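D-galactonate dehydratase family member RspA (Pantoea ananatis, PDB 3T6C) has low D-gluconate dehydratase activity in vitro, converting D-gluconate to 2-dehydro-3-deoxy-D-gluconate with one magnesium ion per subunit. Local coordinates at residues D143-Y148 and H363-S368; V275-T280 and E298-V303; Y317-I322 and I373-P378. One frame throughout, in Å; residues are numbered along the deposited sequence. Where two conformers were deposited one is given.

The three contacts belong to the barrel domain of an enolase-superfamily enzyme. Contacts 2 and 3 both touch the bound D-gluconate, and their centres lie about 15 Å apart. They also meet directly, where Glu298 N packs on Arg319 CB at 3.6 Å. Contact 1 is a more remote layer: the side chain of Asp365 is about 14 Å from the ligand. Its centre is about 11 Å from that of contact 3. The two share a pair of neighbouring parallel strands, 145-151 and 374-375, with Ala146 O 2.9 Å from Gln374 N. Contacts 1 and 2 do not touch, their nearest atoms being about 7 Å apart.

Contact 1: D143-Y148 and H363-S368; sequences DGIALY and HLDLSS
Ile145 and the pair Asp365 and Leu366 join a strand of the enolase-type barrel to a helix on its outside. Ile145 begins strand 145-151. Asp365 and Leu366 sit near the C-terminal end of helix 355-367. That helix leads on to strand 374-375, the parallel neighbour of 145-151. The contact is buried.

The end of the isoleucine does most of the touching. CG1 of Ile145 stands anti to the carbonyl carbon (chi1 -68°), and its CD1 is carried out to the helix. There Ile145 CD1 lies 3.5 Å from Leu366 CD2. The same Ile145 CD1 is 3.5 Å from Asp365 CB, and the two side chains cross at about a right angle. Leu366 meets the isoleucine with CD2 and with CG, and Leu366 CG is 3.7 Å from Ile145 CD1. The other branch of the isoleucine, Ile145 CG2, lies 3.7 Å from Asp365 OD2.

The carboxylate of Asp365 has its polar partner elsewhere: OD2 accepts a hydrogen bond from Gln374 NE2. Val400 also packs on Leu366. Nearby, Arg142 NH1 hydrogen-bonds Ser368 O just past the helix end, and Asp143 OD1 forms a salt bridge with Arg90 of a neighbouring subunit.

Across the two segments the grip is mostly carbon on carbon, with one methyl also lying against a carboxylate oxygen. The buried acid of Asp365 puts its methylene against Ile145 and its oxygen to use on the next strand, so one residue ties the helix to two neighbouring strands in different ways.

Contact 2: V275-T280 and E298-V303; sequences VAPENT and ELFVNV. With MG (magnesium ion), chain C; GCO (D-gluconic acid), chain D; EDO (1,2-ethanediol), chain H.
The Phe300 ring turns an edge to Pro277: CB of the proline lies near the ring plane, 4.0 Å from CE1. Pro277 CG stands 4.1 Å from the same CE1. Thr280 CG2 comes up obliquely, 4.4 Å from Phe300 CZ. Glu305, Trp306 and Leu309 of helix 303-311 also pack on the phenylalanine.

Pro277 touches Leu299 as well. Its CG lies 3.6 Å from Leu299 CB, and its CD is 3.8 Å from Leu299 CD1. The proline is thus held by two successive residues of the other segment. Both segments are loops that follow parallel barrel strands, 270-272 and 294-296. In the enolase superfamily these C-terminal strand ends carry the active site, and here Glu298 stands just before Leu299 as a magnesium ligand.

Glu298 CG lies between the backbone N and the carbonyl carbon (chi1 69°), and the chain is extended from there to the metal. Glu298 OE1 binds the magnesium ion at 2.2 Å. The other carboxylate oxygen, Glu298 OE2, lies 2.6 Å from O2 of D-gluconate and is also hydrogen-bonded by Tyr103 of a neighbouring subunit. Two oxygens of D-gluconate, one water, Asp246 and Glu272 complete the metal site. Trp104 of that same subunit hydrogen-bonds Glu298 O.

Contact 3: Y317-I322 and I373-P378; sequences YIRCHI and IQEYTP. With GCO (D-gluconic acid), chain D.
Arg319 and Glu375 meet in a buried salt bridge, and this is the tight part of the contact. Arg319 NH2 donates to Glu375 OE1 at 3.0 Å, with an N-H...O angle of 162°. Arg319 NH1 reaches Glu375 OE1 at 3.3 Å, a weak bond. OE1 lies in the guanidinium plane, whereas Arg319 NH2 comes to it from above the carboxylate plane, 50° out of it. Bends at chi2 and chi3 bring the guanidinium to the extended Glu375, and the two flat groups are turned 56° apart. Ser349 N gives OE1 a further hydrogen bond, and Ala346 O takes one from Arg319 NH1.

Arg319 follows strand 317-318, and Glu375 lies on strand 374-375. These short barrel strands are not paired with each other. The side chains bridge a 9.7 Å gap between Arg319 CA and Glu375 CA, and both belong to the D-gluconate pocket. Arg319 NH2 lies 3.1 Å from O1B of the ligand and is hydrogen-bonded to Glu272 OE2. Glu375 OE2 is 2.5 Å from ligand O1A, and His150 NE2 hydrogen-bonds it.

Elsewhere the two segments barely meet, although Tyr317 and Ile373 are buried against other parts of the barrel. Tyr317 CE2 stays 4.9 Å from Ile373 N. Ile373 CB points across, but the end of the side chain leads off. Farther along, Thr377 is partly exposed and Pro378 is exposed.

Contact 1: D143-Y148 and H363-S368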
loop_
_atom_site.group_PDB
_atom_site.type_symbol
_atom_site.label_atom_id
_atom_site.label_comp_id
_atom_site.label_asym_id
_atom_site.label_seq_id
_atom_site.Cartn_x
_atom_site.Cartn_y
_atom_site.Cartn_z
ATOM N N ASP A 143 40.483 -9.344 -10.015
ATOM C CA ASP A 143 41.472 -10.129 -10.740
ATOM C C ASP A 143 41.337 -11.635 -10.728
ATOM O O ASP A 143 42.225 -12.344 -11.233
ATOM C CB ASP A 143 42.895 -9.654 -10.495
ATOM C CG ASP A 143 43.138 -8.296 -11.133
ATOM O OD1 ASP A 143 43.443 -8.283 -12.365
ATOM O OD2 ASP A 143 42.934 -7.278 -10.409
ATOM N N GLY A 144 40.261 -12.110 -10.110
ATOM C CA GLY A 144 39.976 -13.532 -10.053
ATOM C C GLY A 144 38.459 -13.597 -9.767
ATOM O O GLY A 144 37.895 -12.672 -9.174
ATOM N N ILE A 145 37.821 -14.684 -10.187
ATOM C CA ILE A 145 36.386 -14.882 -9.956
ATOM C C ILE A 145 36.186 -15.937 -8.867
ATOM O O ILE A 145 36.555 -17.114 -9.026
ATOM C CB ILE A 145 35.707 -15.371 -11.263
ATOM C CG1 ILE A 145 35.726 -14.251 -12.317
ATOM C CG2 ILE A 145 34.274 -15.926 -10.999
ATOM C CD1 ILE A 145 35.210 -12.889 -11.861
ATOM N N ALA A 146 35.618 -15.523 -7.750
ATOM C CA ALA A 146 35.390 -16.466 -6.636
ATOM C C ALA A 146 34.354 -17.525 -6.976
ATOM O O ALA A 146 33.277 -17.233 -7.557
ATOM C CB ALA A 146 35.005 -15.706 -5.370
ATOM N N LEU A 147 34.693 -18.768 -6.635
ATOM C CA LEU A 147 33.889 -19.938 -7.011
ATOM C C LEU A 147 33.201 -20.567 -5.807
ATOM O O LEU A 147 33.774 -20.621 -4.715
ATOM C CB LEU A 147 34.787 -20.989 -7.698
ATOM C CG LEU A 147 35.615 -20.456 -8.871
ATOM C CD1 LEU A 147 36.505 -21.632 -9.360
ATOM C CD2 LEU A 147 34.700 -19.991 -9.982
ATOM N N TYR A 148 31.979 -21.104 -5.989
ATOM C CA TYR A 148 31.519 -22.117 -5.055
ATOM C C TYR A 148 31.348 -23.456 -5.742
ATOM O O TYR A 148 31.107 -23.505 -6.956
ATOM C CB TYR A 148 30.210 -21.729 -4.350
ATOM C CG TYR A 148 28.885 -21.867 -5.146
ATOM C CD1 TYR A 148 28.183 -23.098 -5.171
ATOM C CD2 TYR A 148 28.323 -20.778 -5.784
ATOM C CE1 TYR A 148 26.963 -23.215 -5.859
ATOM C CE2 TYR A 148 27.066 -20.859 -6.426
ATOM C CZ TYR A 148 26.421 -22.073 -6.489
ATOM O OH TYR A 148 25.216 -22.110 -7.152
ATOM N N HIS A 363 32.874 -13.370 -17.965
ATOM C CA HIS A 363 33.113 -12.033 -18.500
ATOM C C HIS A 363 32.162 -11.016 -17.874
ATOM O O HIS A 363 32.586 -9.907 -17.544
ATOM C CB HIS A 363 33.022 -12.031 -20.011
ATOM C CG HIS A 363 34.252 -12.572 -20.676
ATOM N ND1 HIS A 363 34.903 -11.907 -21.701
ATOM C CD2 HIS A 363 34.949 -13.715 -20.467
ATOM C CE1 HIS A 363 35.942 -12.624 -22.102
ATOM N NE2 HIS A 363 35.988 -13.735 -21.381
ATOM N N LEU A 364 30.905 -11.398 -17.691
ATOM C CA LEU A 364 29.975 -10.583 -16.883
ATOM C C LEU A 364 30.490 -10.448 -15.462
ATOM O O LEU A 364 30.522 -9.330 -14.917
ATOM C CB LEU A 364 28.576 -11.202 -16.872
ATOM C CG LEU A 364 27.801 -11.005 -18.197
ATOM C CD1 LEU A 364 26.829 -12.190 -18.360
ATOM C CD2 LEU A 364 27.057 -9.682 -18.156
ATOM N N ASP A 365 30.871 -11.560 -14.841
ATOM C CA ASP A 365 31.376 -11.504 -13.477
ATOM C C ASP A 365 32.537 -10.546 -13.310
ATOM O O ASP A 365 32.572 -9.799 -12.329
ATOM C CB ASP A 365 31.892 -12.880 -13.039
ATOM C CG ASP A 365 30.806 -13.927 -12.879
ATOM O OD1 ASP A 365 29.609 -13.617 -12.691
ATOM O OD2 ASP A 365 31.209 -15.134 -12.904
ATOM N N LEU A 366 33.509 -10.571 -14.237
ATOM C CA LEU A 366 34.646 -9.652 -14.133
ATOM C C LEU A 366 34.257 -8.178 -14.219
ATOM O O LEU A 366 34.938 -7.339 -13.570
ATOM C CB LEU A 366 35.684 -9.972 -15.207
ATOM C CG LEU A 366 36.463 -11.240 -14.930
ATOM C CD1 LEU A 366 37.304 -11.554 -16.168
ATOM C CD2 LEU A 366 37.419 -11.002 -13.745
ATOM N N SER A 367 33.221 -7.867 -15.017
ATOM C CA SER A 367 32.880 -6.477 -15.314
ATOM C C SER A 367 31.757 -5.908 -14.451
ATOM O O SER A 367 31.395 -4.721 -14.594
ATOM C CB SER A 367 32.580 -6.314 -16.816
ATOM O OG SER A 367 31.526 -7.191 -17.190
ATOM N N SER A 368 31.180 -6.737 -13.562
ATOM C CA SER A 368 30.060 -6.267 -12.725
ATOM C C SER A 368 30.486 -5.820 -11.340
ATOM O O SER A 368 31.039 -6.603 -10.582
ATOM C CB SER A 368 29.064 -7.442 -12.515
ATOM O OG SER A 368 28.371 -7.727 -13.697
#

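Contact 2: V275-T280 and E298-V303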
loop_
_atom_site.group_PDB
_atom_site.type_symbol
_atom_site.label_atom_id
_atom_site.label_comp_id
_atom_site.label_asym_id
_atom_site.label_seq_id
_atom_site.Cartn_x
_atom_site.Cartn_y
_atom_site.Cartn_z
ATOM N N VAL A 275 11.395 -21.093 -3.328
ATOM C CA VAL A 275 10.091 -21.231 -3.988
ATOM C C VAL A 275 10.305 -21.463 -5.496
ATOM O O VAL A 275 11.334 -21.083 -6.077
ATOM C CB VAL A 275 9.121 -20.035 -3.790
ATOM C CG1 VAL A 275 8.852 -19.803 -2.284
ATOM C CG2 VAL A 275 9.679 -18.769 -4.429
ATOM N N ALA A 276 9.296 -22.067 -6.109
ATOM C CA ALA A 276 9.194 -22.191 -7.560
ATOM C C ALA A 276 8.929 -20.798 -8.155
ATOM O O ALA A 276 8.386 -19.927 -7.477
ATOM C CB ALA A 276 7.976 -23.068 -7.831
ATOM N N PRO A 277 9.251 -20.590 -9.454
ATOM C CA PRO A 277 8.878 -19.296 -10.071
ATOM C C PRO A 277 7.395 -19.018 -9.964
ATOM O O PRO A 277 7.011 -17.856 -9.755
ATOM C CB PRO A 277 9.250 -19.510 -11.557
ATOM C CG PRO A 277 10.382 -20.466 -11.493
ATOM C CD PRO A 277 9.870 -21.484 -10.453
ATOM N N GLU A 278 6.560 -20.060 -10.027
ATOM C CA GLU A 278 5.126 -19.845 -9.978
ATOM C C GLU A 278 4.653 -19.378 -8.594
ATOM O O GLU A 278 3.496 -18.955 -8.470
ATOM C CB GLU A 278 4.422 -21.133 -10.385
ATOM C CG GLU A 278 4.716 -21.539 -11.853
ATOM C CD GLU A 278 5.923 -22.483 -12.055
ATOM O OE1 GLU A 278 6.752 -22.657 -11.130
ATOM O OE2 GLU A 278 5.994 -23.062 -13.157
ATOM N N ASN A 279 5.494 -19.536 -7.565
ATOM C CA ASN A 279 5.222 -19.106 -6.172
ATOM C C ASN A 279 5.934 -17.840 -5.710
ATOM O O ASN A 279 6.135 -17.657 -4.488
ATOM C CB ASN A 279 5.358 -20.234 -5.163
ATOM C CG ASN A 279 4.196 -21.239 -5.232
ATOM O OD1 ASN A 279 3.041 -20.847 -5.447
ATOM N ND2 ASN A 279 4.499 -22.532 -5.009
ATOM N N THR A 280 6.527 -17.093 -6.638
ATOM C CA THR A 280 7.251 -15.869 -6.247
ATOM C C THR A 280 6.506 -14.885 -5.343
ATOM O O THR A 280 7.144 -14.188 -4.569
ATOM C CB THR A 280 7.779 -15.086 -7.484
ATOM O OG1 THR A 280 6.719 -14.860 -8.392
ATOM C CG2 THR A 280 8.909 -15.878 -8.150
ATOM N N GLU A 298 17.438 -19.581 -11.376
ATOM C CA GLU A 298 17.978 -20.394 -12.489
ATOM C C GLU A 298 16.875 -20.783 -13.467
ATOM O O GLU A 298 17.167 -20.998 -14.662
ATOM C CB GLU A 298 18.714 -21.667 -11.982
ATOM C CG GLU A 298 17.749 -22.677 -11.382
ATOM C CD GLU A 298 18.456 -23.797 -10.626
ATOM O OE1 GLU A 298 19.364 -23.516 -9.830
ATOM O OE2 GLU A 298 18.126 -24.975 -10.816
ATOM N N LEU A 299 15.631 -20.893 -12.993
ATOM C CA LEU A 299 14.502 -21.249 -13.866
ATOM C C LEU A 299 13.899 -20.066 -14.642
ATOM O O LEU A 299 13.034 -20.277 -15.489
ATOM C CB LEU A 299 13.367 -21.894 -13.032
ATOM C CG LEU A 299 13.587 -23.377 -12.750
ATOM C CD1 LEU A 299 12.639 -23.851 -11.634
ATOM C CD2 LEU A 299 13.281 -24.187 -14.059
ATOM N N PHE A 300 14.294 -18.826 -14.327
ATOM C CA PHE A 300 13.547 -17.687 -14.877
ATOM C C PHE A 300 13.752 -17.481 -16.381
ATOM O O PHE A 300 14.837 -17.744 -16.933
ATOM C CB PHE A 300 13.983 -16.392 -14.194
ATOM C CG PHE A 300 13.586 -16.284 -12.746
ATOM C CD1 PHE A 300 12.640 -17.114 -12.147
ATOM C CD2 PHE A 300 14.178 -15.298 -11.965
ATOM C CE1 PHE A 300 12.268 -16.938 -10.793
ATOM C CE2 PHE A 300 13.807 -15.091 -10.645
ATOM C CZ PHE A 300 12.887 -15.914 -10.028
ATOM N N VAL A 301 12.634 -17.282 -17.048
ATOM C CA VAL A 301 12.563 -16.967 -18.486
ATOM C C VAL A 301 11.902 -15.640 -18.833
ATOM O O VAL A 301 11.697 -15.340 -20.057
ATOM C CB VAL A 301 11.914 -18.152 -19.235
ATOM C CG1 VAL A 301 12.781 -19.409 -19.175
ATOM C CG2 VAL A 301 10.530 -18.474 -18.639
ATOM N N ASN A 302 11.432 -14.883 -17.845
ATOM C CA ASN A 302 10.479 -13.810 -18.141
ATOM C C ASN A 302 10.731 -12.648 -17.162
ATOM O O ASN A 302 10.904 -12.884 -15.944
ATOM C CB ASN A 302 9.065 -14.383 -17.929
ATOM C CG ASN A 302 7.950 -13.480 -18.485
ATOM O OD1 ASN A 302 7.914 -12.253 -18.224
ATOM N ND2 ASN A 302 7.073 -14.064 -19.303
ATOM N N VAL A 303 10.689 -11.416 -17.666
ATOM C CA VAL A 303 10.891 -10.238 -16.828
ATOM C C VAL A 303 9.860 -10.157 -15.674
ATOM O O VAL A 303 10.161 -9.637 -14.563
ATOM C CB VAL A 303 10.852 -8.951 -17.701
ATOM C CG1 VAL A 303 9.494 -8.805 -18.416
ATOM C CG2 VAL A 303 11.156 -7.672 -16.845
HETATM MG MG MG C . 19.932 -24.574 -8.036
HETATM C C1 GCO D . 22.083 -25.725 -9.642
HETATM C C2 GCO D . 20.859 -26.258 -10.286
HETATM C C3 GCO D . 21.079 -27.472 -11.168
HETATM C C4 GCO D . 19.843 -27.768 -11.992
HETATM C C5 GCO D . 20.245 -28.266 -13.359
HETATM C C6 GCO D . 19.065 -28.566 -14.266
HETATM O O1A GCO D . 23.236 -25.907 -10.133
HETATM O O1B GCO D . 21.942 -24.940 -8.648
HETATM O O2 GCO D . 19.829 -26.313 -9.334
HETATM O O3 GCO D . 21.406 -28.510 -10.320
HETATM O O4 GCO D . 19.091 -28.751 -11.305
HETATM O O5 GCO D . 21.041 -27.309 -13.954
HETATM O O6 GCO D . 19.419 -28.999 -15.564
HETATM C C1 EDO H . 1.818 -26.518 -2.852
HETATM O O1 EDO H . 0.609 -26.864 -3.626
HETATM C C2 EDO H . 2.547 -25.223 -3.280
HETATM O O2 EDO H . 2.769 -24.988 -4.723
HETATM O O HOH W 1 17.882 -24.603 -7.598
#

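Contact 3: Y317-I322 and I373-P378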
loop_
_atom_site.group_PDB
_atom_site.type_symbol
_atom_site.label_atom_id
_atom_site.label_comp_id
_atom_site.label_asym_id
_atom_site.label_seq_id
_atom_site.Cartn_x
_atom_site.Cartn_y
_atom_site.Cartn_z
ATOM N N TYR A 317 20.514 -12.446 -4.350
ATOM C CA TYR A 317 21.318 -12.956 -5.473
ATOM C C TYR A 317 20.400 -13.382 -6.564
ATOM O O TYR A 317 19.461 -14.148 -6.332
ATOM C CB TYR A 317 22.156 -14.207 -5.059
ATOM C CG TYR A 317 23.188 -13.874 -3.987
ATOM C CD1 TYR A 317 22.864 -13.996 -2.634
ATOM C CD2 TYR A 317 24.457 -13.413 -4.327
ATOM C CE1 TYR A 317 23.798 -13.646 -1.629
ATOM C CE2 TYR A 317 25.404 -13.064 -3.323
ATOM C CZ TYR A 317 25.056 -13.211 -2.010
ATOM O OH TYR A 317 25.951 -12.875 -1.020
ATOM N N ILE A 318 20.692 -12.926 -7.774
ATOM C CA ILE A 318 19.938 -13.330 -8.973
ATOM C C ILE A 318 20.740 -14.453 -9.649
ATOM O O ILE A 318 21.953 -14.377 -9.852
ATOM C CB ILE A 318 19.669 -12.090 -9.879
ATOM C CG1 ILE A 318 18.819 -12.505 -11.088
ATOM C CG2 ILE A 318 20.942 -11.501 -10.439
ATOM C CD1 ILE A 318 17.420 -13.019 -10.702
ATOM N N ARG A 319 20.022 -15.552 -9.879
ATOM C CA ARG A 319 20.566 -16.849 -10.315
ATOM C C ARG A 319 20.438 -17.226 -11.782
ATOM O O ARG A 319 20.589 -18.414 -12.127
ATOM C CB ARG A 319 20.028 -17.993 -9.427
ATOM C CG ARG A 319 20.478 -17.891 -7.961
ATOM C CD ARG A 319 21.853 -18.581 -7.792
ATOM N NE ARG A 319 21.778 -19.998 -8.195
ATOM C CZ ARG A 319 22.778 -20.682 -8.781
ATOM N NH1 ARG A 319 23.928 -20.091 -9.169
ATOM N NH2 ARG A 319 22.633 -21.993 -9.024
ATOM N N CYS A 320 20.060 -16.280 -12.629
ATOM C CA CYS A 320 19.667 -16.717 -13.984
ATOM C C CYS A 320 20.688 -17.604 -14.660
ATOM O O CYS A 320 21.938 -17.411 -14.542
ATOM C CB CYS A 320 19.497 -15.518 -14.888
ATOM S SG CYS A 320 18.157 -14.414 -14.285
ATOM N N HIS A 321 20.137 -18.555 -15.435
ATOM C CA HIS A 321 20.929 -19.306 -16.420
ATOM C C HIS A 321 20.863 -18.330 -17.581
ATOM O O HIS A 321 19.771 -18.113 -18.196
ATOM C CB HIS A 321 20.159 -20.611 -16.696
ATOM C CG HIS A 321 20.815 -21.550 -17.676
ATOM N ND1 HIS A 321 21.907 -22.324 -17.344
ATOM C CD2 HIS A 321 20.465 -21.905 -18.930
ATOM C CE1 HIS A 321 22.243 -23.069 -18.387
ATOM N NE2 HIS A 321 21.365 -22.850 -19.353
ATOM N N ILE A 322 21.996 -17.734 -17.946
ATOM C CA ILE A 322 21.883 -16.590 -18.849
ATOM C C ILE A 322 21.386 -16.998 -20.239
ATOM O O ILE A 322 20.795 -16.178 -20.943
ATOM C CB ILE A 322 23.159 -15.703 -18.920
ATOM C CG1 ILE A 322 24.356 -16.433 -19.542
ATOM C CG2 ILE A 322 23.453 -15.091 -17.527
ATOM C CD1 ILE A 322 25.560 -15.493 -19.750
ATOM N N ILE A 373 28.874 -14.394 -6.592
ATOM C CA ILE A 373 29.653 -15.629 -6.524
ATOM C C ILE A 373 29.491 -16.329 -7.872
ATOM O O ILE A 373 28.498 -16.068 -8.572
ATOM C CB ILE A 373 29.207 -16.511 -5.308
ATOM C CG1 ILE A 373 30.237 -17.609 -5.040
ATOM C CG2 ILE A 373 27.839 -17.159 -5.583
ATOM C CD1 ILE A 373 31.613 -17.025 -4.570
ATOM N N GLN A 374 30.441 -17.217 -8.215
ATOM C CA GLN A 374 30.247 -18.030 -9.439
ATOM C C GLN A 374 30.253 -19.526 -9.136
ATOM O O GLN A 374 31.279 -20.093 -8.786
ATOM C CB GLN A 374 31.358 -17.720 -10.447
ATOM C CG GLN A 374 31.129 -18.374 -11.847
ATOM C CD GLN A 374 29.700 -18.141 -12.350
ATOM O OE1 GLN A 374 28.866 -19.076 -12.310
ATOM N NE2 GLN A 374 29.384 -16.912 -12.752
ATOM N N GLU A 375 29.095 -20.161 -9.301
ATOM C CA GLU A 375 28.985 -21.611 -9.261
ATOM C C GLU A 375 29.954 -22.235 -10.237
ATOM O O GLU A 375 30.104 -21.712 -11.353
ATOM C CB GLU A 375 27.575 -21.969 -9.710
ATOM C CG GLU A 375 27.241 -23.446 -9.508
ATOM C CD GLU A 375 25.789 -23.742 -9.790
ATOM O OE1 GLU A 375 25.101 -22.956 -10.438
ATOM O OE2 GLU A 375 25.301 -24.811 -9.352
ATOM N N TYR A 376 30.569 -23.355 -9.848
ATOM C CA TYR A 376 31.500 -23.995 -10.749
ATOM C C TYR A 376 31.418 -25.499 -10.603
ATOM O O TYR A 376 31.413 -26.017 -9.483
ATOM C CB TYR A 376 32.895 -23.535 -10.366
ATOM C CG TYR A 376 33.965 -24.200 -11.193
ATOM C CD1 TYR A 376 34.138 -23.832 -12.502
ATOM C CD2 TYR A 376 34.782 -25.170 -10.633
ATOM C CE1 TYR A 376 35.109 -24.423 -13.261
ATOM C CE2 TYR A 376 35.780 -25.781 -11.401
ATOM C CZ TYR A 376 35.904 -25.388 -12.692
ATOM O OH TYR A 376 36.873 -25.967 -13.481
ATOM N N THR A 377 31.376 -26.210 -11.732
ATOM C CA THR A 377 31.596 -27.662 -11.661
ATOM C C THR A 377 32.724 -27.984 -12.611
ATOM O O THR A 377 32.847 -27.415 -13.707
ATOM C CB THR A 377 30.334 -28.499 -12.006
ATOM O OG1 THR A 377 29.870 -28.101 -13.276
ATOM C CG2 THR A 377 29.214 -28.285 -11.027
ATOM N N PRO A 378 33.611 -28.870 -12.182
ATOM C CA PRO A 378 34.837 -29.049 -12.955
ATOM C C PRO A 378 34.577 -29.486 -14.410
ATOM O O PRO A 378 33.589 -30.169 -14.706
ATOM C CB PRO A 378 35.621 -30.113 -12.170
ATOM C CG PRO A 378 34.779 -30.500 -10.996
ATOM C CD PRO A 378 33.611 -29.556 -10.880
HETATM C C1 GCO D . 22.083 -25.725 -9.642
HETATM C C2 GCO D . 20.859 -26.258 -10.286
HETATM C C3 GCO D . 21.079 -27.472 -11.168
HETATM C C4 GCO D . 19.843 -27.768 -11.992
HETATM C C5 GCO D . 20.245 -28.266 -13.359
HETATM C C6 GCO D . 19.065 -28.566 -14.266
HETATM O O1A GCO D . 23.236 -25.907 -10.133
HETATM O O1B GCO D . 21.942 -24.940 -8.648
HETATM O O2 GCO D . 19.829 -26.313 -9.334
HETATM O O3 GCO D . 21.406 -28.510 -10.320
HETATM O O4 GCO D . 19.091 -28.751 -11.305
HETATM O O5 GCO D . 21.041 -27.309 -13.954
HETATM O O6 GCO D . 19.419 -28.999 -15.564
#